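Local coordinates for protein enoyl-CoA hydratase (Mycolicibacterium smegmatis, PDB 7MCM) that probably hydrates 2-enoyl-CoA thioesters to (3S)-3-hydroxyacyl-CoA, a step of fatty acid oxidation, at residues D25-I30 with F64-N69; S136-E141 with G174-A179. All coordinates share one frame; numbering follows the deposited sequence.

Contact 1 of 2, residues D25-I30 with F64-N69; sequences DAANAI and FSAGGN
Asn28 and Ser65 meet where two loops of the crotonase fold come together, and a backbone carbonyl there is gripped by a serine hydroxyl. Ser65 OG donates to Asn28 O at 2.8 Å, arriving tilted 35° from the carbonyl plane, while Ser65 CA adds a C-H...O contact to the same oxygen. A chi1 of 171° turns OG away from the serine's own N and toward the turn that follows, where it accepts from Gly67 N at 3.1 Å. This ST turn lets a single side chain curl its own loop and fasten it to loop 25-30.

Two backbone bonds flank that serine. Ala66 N donates to Ala27 O at 2.9 Å, and the methyl groups of the same two residues press together, CB to CB, at 3.6 Å. Further along, Ile30 N binds Gly67 O, and Ala29 CB rests over Gly68 CA at 3.7 Å.

The carbonyls of Ala27 and Asn28 are presented by a type I' turn from Ala26 to Ala29, closed by Ala29 N on Ala26 O. The buried side-chain carboxamide of Asn28 is bonded at both ends: ND2 reaches Ala60 O and Phe63 O, and OD1 takes Val23 N. Ser65 is held in turn by backbone bonds to Ala116 and Ile118. In relatives the loop equivalent to 64-69 supplies a backbone N-H of the oxyanion hole that polarises the thioester, and this glycine-rich turn is consistent with that role. On the side facing helix 120-127, Ile30 CG2 lies against Ser65 OG at 3.6 Å.

Contact 2 of 2, residues S136-E141 with G174-A179; sequences SAFFAE and GDRVDA
Phe138 and Arg176 lie against each other with the ring and guanidinium planes only 22° apart. Phe138 CZ sits over the centre of the guanidinium, 3.5 Å above its plane, so one face of the charged group is covered by the aromatic tip. The arginine's aliphatic shaft, extended from CG to NE, passes the ring at a slant on one side of its plane, and Arg176 CD approaches Phe138 CE1 to 3.5 Å. A chi1 of 64° in Phe138 sets CG between the backbone N and the carbonyl carbon, swinging the ring toward Arg176.

Phe139 and Val177 project to the other face of the sheet. Here the phenyl ring turns its edge to the backbone opposite, with Val177 O in the ring plane and 3.9 Å from Phe139 CD1. The two residues form an antiparallel hydrogen-bonded pair: Phe139 N donates to Val177 O at 2.9 Å, and Val177 N to Phe139 O at 2.7 Å. Phe139 O also receives a C-H...O contact from Arg176 CA.

Beyond the paired residues, waters link the two segments. One molecule bridges Ala137 O and Ala179 N; another accepts from Glu141 N and donates to Asp175 O at 2.6 Å. Asp175 turns away to form salt bridges with Arg207 and Lys210 of the second subunit, while Asp178 is the N-cap of helix 179-185. The Phe139 side chain touches Cys122 and Ala125 of helix 120-127. The pairing adds the weakly bonded strand 177-178 to the edge of the small sheet 116-118/138-140, the secondary sheet that accompanies the main one in the crotonase fold.

From the N terminus, the chain leaves strand 16-21, enters the 25-30 loop, and passes through helix 33-48 and strand 54-59 before contact 1 closes that excursion. After the unmodelled residues 70-92 and helix 97-104 it runs through strands 109-113 and 116-118, helix 120-127 and strand 130-134 to contact 2, whose second segment returns after helices 154-162 and 164-173. The two loops follow in series, neither enclosing nor crossing the other, with contact centres about 15 Å apart and nearest atoms about 6 Å apart. Strand 116-118 lies between them, bonded to Ser65 on one side and to strand 138-140 on the other, and helix 120-127 receives Ile30, Phe64 and Phe139.

Contact 1 of 2, residues D25-I30 with F64-N69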
ATOM      1  N   ASP B  25      16.039 -18.899  34.753  1.00 46.69           N
ATOM      2  CA  ASP B  25      16.241 -17.850  35.740  1.00 49.43           C
ATOM      3  C   ASP B  25      15.439 -16.587  35.438  1.00 47.78           C
ATOM      4  O   ASP B  25      15.508 -15.630  36.219  1.00 53.54           O
ATOM      5  CB  ASP B  25      17.740 -17.539  35.877  1.00 63.37           C
ATOM      6  CG  ASP B  25      18.397 -17.171  34.549  1.00 59.97           C
ATOM      7  OD1 ASP B  25      17.923 -17.631  33.491  1.00 57.38           O
ATOM      8  OD2 ASP B  25      19.416 -16.446  34.578  1.00 78.69           O
ATOM      9  N   ALA B  26      14.666 -16.571  34.346  1.00 51.21           N
ATOM     10  CA  ALA B  26      13.846 -15.423  33.977  1.00 49.91           C
ATOM     11  C   ALA B  26      12.520 -15.860  33.348  1.00 43.51           C
ATOM     12  O   ALA B  26      11.959 -15.137  32.521  1.00 41.56           O
ATOM     13  CB  ALA B  26      14.599 -14.488  33.026  1.00 46.53           C
ATOM     14  N   ALA B  27      12.002 -17.026  33.742  1.00 40.14           N
ATOM     15  CA  ALA B  27      10.669 -17.478  33.340  1.00 38.15           C
ATOM     16  C   ALA B  27      10.492 -17.443  31.823  1.00 38.07           C
ATOM     17  O   ALA B  27       9.490 -16.958  31.296  1.00 39.09           O
ATOM     18  CB  ALA B  27       9.586 -16.656  34.039  1.00 43.06           C
ATOM     19  N   ASN B  28      11.513 -17.943  31.121  1.00 35.72           N
ATOM     20  CA  ASN B  28      11.504 -18.117  29.668  1.00 37.19           C
ATOM     21  C   ASN B  28      11.353 -16.790  28.929  1.00 38.21           C
ATOM     22  O   ASN B  28      10.787 -16.746  27.834  1.00 35.68           O
ATOM     23  CB  ASN B  28      10.418 -19.109  29.229  1.00 30.64           C
ATOM     24  CG  ASN B  28      10.736 -20.520  29.652  1.00 37.88           C
ATOM     25  OD1 ASN B  28      11.871 -20.816  30.063  1.00 32.59           O
ATOM     26  ND2 ASN B  28       9.743 -21.405  29.572  1.00 33.34           N
ATOM     27  N   ALA B  29      11.858 -15.709  29.527  1.00 38.53           N
ATOM     28  CA  ALA B  29      11.908 -14.429  28.835  1.00 40.53           C
ATOM     29  C   ALA B  29      12.723 -14.557  27.554  1.00 40.38           C
ATOM     30  O   ALA B  29      13.727 -15.280  27.508  1.00 37.09           O
ATOM     31  CB  ALA B  29      12.520 -13.355  29.745  1.00 41.93           C
ATOM     32  N   ILE B  30      12.297 -13.839  26.512  1.00 36.34           N
ATOM     33  CA  ILE B  30      12.945 -13.906  25.207  1.00 38.95           C
ATOM     34  C   ILE B  30      13.676 -12.613  24.875  1.00 36.75           C
ATOM     35  O   ILE B  30      14.171 -12.455  23.758  1.00 39.67           O
ATOM     36  CB  ILE B  30      11.941 -14.255  24.093  1.00 34.35           C
ATOM     37  CG1 ILE B  30      10.844 -13.176  23.993  1.00 34.29           C
ATOM     38  CG2 ILE B  30      11.348 -15.638  24.325  1.00 36.38           C
ATOM     39  CD1 ILE B  30      10.054 -13.204  22.699  1.00 38.17           C
ATOM     40  N   PHE B  64       5.206 -20.494  28.992  1.00 28.75           N
ATOM     41  CA  PHE B  64       5.618 -20.396  27.595  1.00 29.92           C
ATOM     42  C   PHE B  64       6.725 -19.354  27.475  1.00 31.19           C
ATOM     43  O   PHE B  64       7.869 -19.675  27.130  1.00 32.22           O
ATOM     44  CB  PHE B  64       4.412 -20.052  26.700  1.00 31.32           C
ATOM     45  CG  PHE B  64       4.764 -19.842  25.248  1.00 30.58           C
ATOM     46  CD1 PHE B  64       5.015 -20.927  24.405  1.00 30.07           C
ATOM     47  CD2 PHE B  64       4.830 -18.555  24.715  1.00 33.26           C
ATOM     48  CE1 PHE B  64       5.333 -20.731  23.062  1.00 28.29           C
ATOM     49  CE2 PHE B  64       5.139 -18.352  23.370  1.00 33.27           C
ATOM     50  CZ  PHE B  64       5.388 -19.445  22.542  1.00 31.60           C
ATOM     51  N   SER B  65       6.404 -18.105  27.808  1.00 29.48           N
ATOM     52  CA  SER B  65       7.400 -17.046  27.946  1.00 31.19           C
ATOM     53  C   SER B  65       6.790 -15.914  28.758  1.00 36.67           C
ATOM     54  O   SER B  65       5.766 -15.347  28.357  1.00 31.79           O
ATOM     55  CB  SER B  65       7.861 -16.544  26.583  1.00 32.20           C
ATOM     56  OG  SER B  65       8.660 -15.386  26.729  1.00 32.41           O
ATOM     57  N   ALA B  66       7.412 -15.581  29.908  1.00 35.77           N
ATOM     58  CA  ALA B  66       7.025 -14.396  30.678  1.00 38.36           C
ATOM     59  C   ALA B  66       7.437 -13.121  30.015  1.00 48.22           C
ATOM     60  O   ALA B  66       7.270 -12.091  30.683  1.00 43.16           O
ATOM     61  CB  ALA B  66       7.626 -14.427  32.081  1.00 42.22           C
ATOM     62  N   GLY B  67       7.940 -13.184  28.776  1.00 50.47           N
ATOM     63  CA  GLY B  67       8.350 -12.017  28.014  1.00 49.91           C
ATOM     64  C   GLY B  67       9.696 -11.412  28.384  1.00 60.54           C
ATOM     65  O   GLY B  67      10.672 -11.613  27.651  1.00 57.10           O
ATOM     66  N   GLY B  68       9.767 -10.660  29.489  1.00 58.67           N
ATOM     67  CA  GLY B  68      11.000 -10.039  29.951  1.00 60.87           C
ATOM     68  C   GLY B  68      10.982  -8.528  29.786  1.00 66.13           C
ATOM     69  O   GLY B  68       9.971  -7.918  29.426  1.00 66.84           O
ATOM     70  N   ASN B  69      12.143  -7.923  30.044  1.00 66.00           N
ATOM     71  CA  ASN B  69      12.300  -6.466  29.965  1.00 76.35           C
ATOM     72  C   ASN B  69      13.071  -6.047  28.711  1.00 78.21           C
ATOM     73  O   ASN B  69      12.520  -5.405  27.810  1.00 76.60           O
ATOM     74  CB  ASN B  69      13.014  -5.930  31.212  1.00 73.42           C
TER

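Contact 2 of 2, residues S136-E141 with G174-A179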
ATOM      1  N   SER B 136      -3.886 -24.530  31.034  1.00 41.13           N
ATOM      2  CA  SER B 136      -3.316 -23.600  31.998  1.00 40.83           C
ATOM      3  C   SER B 136      -2.651 -22.402  31.334  1.00 39.90           C
ATOM      4  O   SER B 136      -2.145 -21.521  32.034  1.00 42.40           O
ATOM      5  CB  SER B 136      -2.321 -24.332  32.906  1.00 47.37           C
ATOM      6  OG  SER B 136      -1.211 -24.815  32.167  1.00 44.30           O
ATOM      7  N   ALA B 137      -2.676 -22.322  30.010  1.00 36.60           N
ATOM      8  CA  ALA B 137      -2.091 -21.177  29.338  1.00 38.34           C
ATOM      9  C   ALA B 137      -2.965 -19.939  29.508  1.00 34.82           C
ATOM     10  O   ALA B 137      -4.180 -20.020  29.720  1.00 36.30           O
ATOM     11  CB  ALA B 137      -1.905 -21.459  27.850  1.00 33.82           C
ATOM     12  N   PHE B 138      -2.327 -18.777  29.396  1.00 31.61           N
ATOM     13  CA  PHE B 138      -3.044 -17.520  29.272  1.00 28.52           C
ATOM     14  C   PHE B 138      -2.148 -16.521  28.560  1.00 31.92           C
ATOM     15  O   PHE B 138      -0.931 -16.708  28.454  1.00 32.59           O
ATOM     16  CB  PHE B 138      -3.518 -16.977  30.626  1.00 31.22           C
ATOM     17  CG  PHE B 138      -2.418 -16.614  31.569  1.00 35.99           C
ATOM     18  CD1 PHE B 138      -1.870 -15.339  31.552  1.00 37.16           C
ATOM     19  CD2 PHE B 138      -1.951 -17.534  32.490  1.00 43.31           C
ATOM     20  CE1 PHE B 138      -0.863 -14.990  32.432  1.00 38.32           C
ATOM     21  CE2 PHE B 138      -0.942 -17.194  33.389  1.00 46.87           C
ATOM     22  CZ  PHE B 138      -0.402 -15.916  33.360  1.00 42.79           C
ATOM     23  N   PHE B 139      -2.776 -15.466  28.046  1.00 27.01           N
ATOM     24  CA  PHE B 139      -2.113 -14.448  27.252  1.00 27.93           C
ATOM     25  C   PHE B 139      -2.341 -13.085  27.891  1.00 33.70           C
ATOM     26  O   PHE B 139      -3.407 -12.820  28.456  1.00 29.11           O
ATOM     27  CB  PHE B 139      -2.641 -14.435  25.806  1.00 26.01           C
ATOM     28  CG  PHE B 139      -2.491 -15.748  25.094  1.00 26.30           C
ATOM     29  CD1 PHE B 139      -3.376 -16.790  25.344  1.00 29.39           C
ATOM     30  CD2 PHE B 139      -1.462 -15.947  24.183  1.00 29.59           C
ATOM     31  CE1 PHE B 139      -3.233 -18.020  24.698  1.00 28.85           C
ATOM     32  CE2 PHE B 139      -1.323 -17.163  23.528  1.00 32.51           C
ATOM     33  CZ  PHE B 139      -2.213 -18.200  23.788  1.00 29.03           C
ATOM     34  N   ALA B 140      -1.331 -12.229  27.822  1.00 29.60           N
ATOM     35  CA  ALA B 140      -1.476 -10.871  28.329  1.00 29.82           C
ATOM     36  C   ALA B 140      -0.582  -9.957  27.514  1.00 30.27           C
ATOM     37  O   ALA B 140       0.645 -10.121  27.505  1.00 28.18           O
ATOM     38  CB  ALA B 140      -1.135 -10.773  29.821  1.00 31.46           C
ATOM     39  N   GLU B 141      -1.214  -9.021  26.815  1.00 26.04           N
ATOM     40  CA  GLU B 141      -0.544  -7.892  26.182  1.00 28.83           C
ATOM     41  C   GLU B 141      -0.338  -6.831  27.264  1.00 32.48           C
ATOM     42  O   GLU B 141      -0.988  -5.788  27.294  1.00 31.75           O
ATOM     43  CB  GLU B 141      -1.392  -7.376  25.020  1.00 30.75           C
ATOM     44  CG  GLU B 141      -0.684  -6.464  24.039  1.00 34.21           C
ATOM     45  CD  GLU B 141       0.258  -7.237  23.112  1.00 37.90           C
ATOM     46  OE1 GLU B 141       1.126  -7.954  23.630  1.00 38.99           O
ATOM     47  OE2 GLU B 141       0.152  -7.091  21.876  1.00 44.49           O
ATOM     48  N   GLY B 174      -4.581  -4.432  28.896  1.00 26.33           N
ATOM     49  CA  GLY B 174      -3.483  -5.272  29.317  1.00 27.21           C
ATOM     50  C   GLY B 174      -3.887  -6.494  30.100  1.00 32.35           C
ATOM     51  O   GLY B 174      -3.011  -7.189  30.635  1.00 33.16           O
ATOM     52  N   ASP B 175      -5.179  -6.785  30.195  1.00 27.07           N
ATOM     53  CA  ASP B 175      -5.622  -7.825  31.112  1.00 34.93           C
ATOM     54  C   ASP B 175      -5.365  -9.217  30.533  1.00 33.02           C
ATOM     55  O   ASP B 175      -5.223  -9.408  29.322  1.00 30.02           O
ATOM     56  CB  ASP B 175      -7.111  -7.667  31.415  1.00 32.21           C
ATOM     57  CG  ASP B 175      -7.417  -6.395  32.155  1.00 35.43           C
ATOM     58  OD1 ASP B 175      -6.483  -5.786  32.725  1.00 36.87           O
ATOM     59  OD2 ASP B 175      -8.602  -6.003  32.177  1.00 39.40           O
ATOM     60  N   ARG B 176      -5.346 -10.204  31.420  1.00 29.65           N
ATOM     61  CA  ARG B 176      -5.059 -11.576  31.023  1.00 34.68           C
ATOM     62  C   ARG B 176      -6.262 -12.202  30.336  1.00 34.58           C
ATOM     63  O   ARG B 176      -7.401 -11.987  30.747  1.00 34.40           O
ATOM     64  CB  ARG B 176      -4.685 -12.415  32.239  1.00 30.02           C
ATOM     65  CG  ARG B 176      -3.396 -11.999  32.917  1.00 38.57           C
ATOM     66  CD  ARG B 176      -3.139 -12.878  34.132  1.00 45.37           C
ATOM     67  NE  ARG B 176      -1.838 -12.619  34.743  1.00 45.99           N
ATOM     68  CZ  ARG B 176      -1.317 -13.351  35.720  1.00 56.64           C
ATOM     69  NH1 ARG B 176      -1.962 -14.397  36.216  1.00 53.49           N
ATOM     70  NH2 ARG B 176      -0.124 -13.022  36.215  1.00 58.39           N
ATOM     71  N   VAL B 177      -5.990 -13.015  29.319  1.00 32.34           N
ATOM     72  CA  VAL B 177      -6.991 -13.751  28.552  1.00 30.26           C
ATOM     73  C   VAL B 177      -6.712 -15.240  28.765  1.00 38.32           C
ATOM     74  O   VAL B 177      -5.633 -15.729  28.399  1.00 32.20           O
ATOM     75  CB  VAL B 177      -6.923 -13.380  27.061  1.00 33.78           C
ATOM     76  CG1 VAL B 177      -7.907 -14.214  26.200  1.00 29.04           C
ATOM     77  CG2 VAL B 177      -7.123 -11.873  26.882  1.00 28.91           C
ATOM     78  N   ASP B 178      -7.661 -15.957  29.367  1.00 32.25           N
ATOM     79  CA  ASP B 178      -7.403 -17.356  29.678  1.00 37.04           C
ATOM     80  C   ASP B 178      -7.567 -18.207  28.416  1.00 35.11           C
ATOM     81  O   ASP B 178      -7.884 -17.701  27.340  1.00 33.35           O
ATOM     82  CB  ASP B 178      -8.288 -17.831  30.838  1.00 37.14           C
ATOM     83  CG  ASP B 178      -9.784 -17.769  30.525  1.00 40.02           C
ATOM     84  OD1 ASP B 178     -10.173 -17.629  29.351  1.00 40.10           O
ATOM     85  OD2 ASP B 178     -10.584 -17.865  31.475  1.00 43.02           O
ATOM     86  N   ALA B 179      -7.312 -19.516  28.543  1.00 35.42           N
ATOM     87  CA  ALA B 179      -7.277 -20.383  27.366  1.00 32.46           C
ATOM     88  C   ALA B 179      -8.645 -20.477  26.704  1.00 34.97           C
ATOM     89  O   ALA B 179      -8.755 -20.438  25.470  1.00 34.30           O
ATOM     90  CB  ALA B 179      -6.772 -21.771  27.759  1.00 34.33           C
TER
HETATM   91  O   HOH W   1      -6.226 -20.702  31.135  1.00 38.45           O
HETATM   92  O   HOH W   2      -3.973  -8.366  27.254  1.00 26.42           O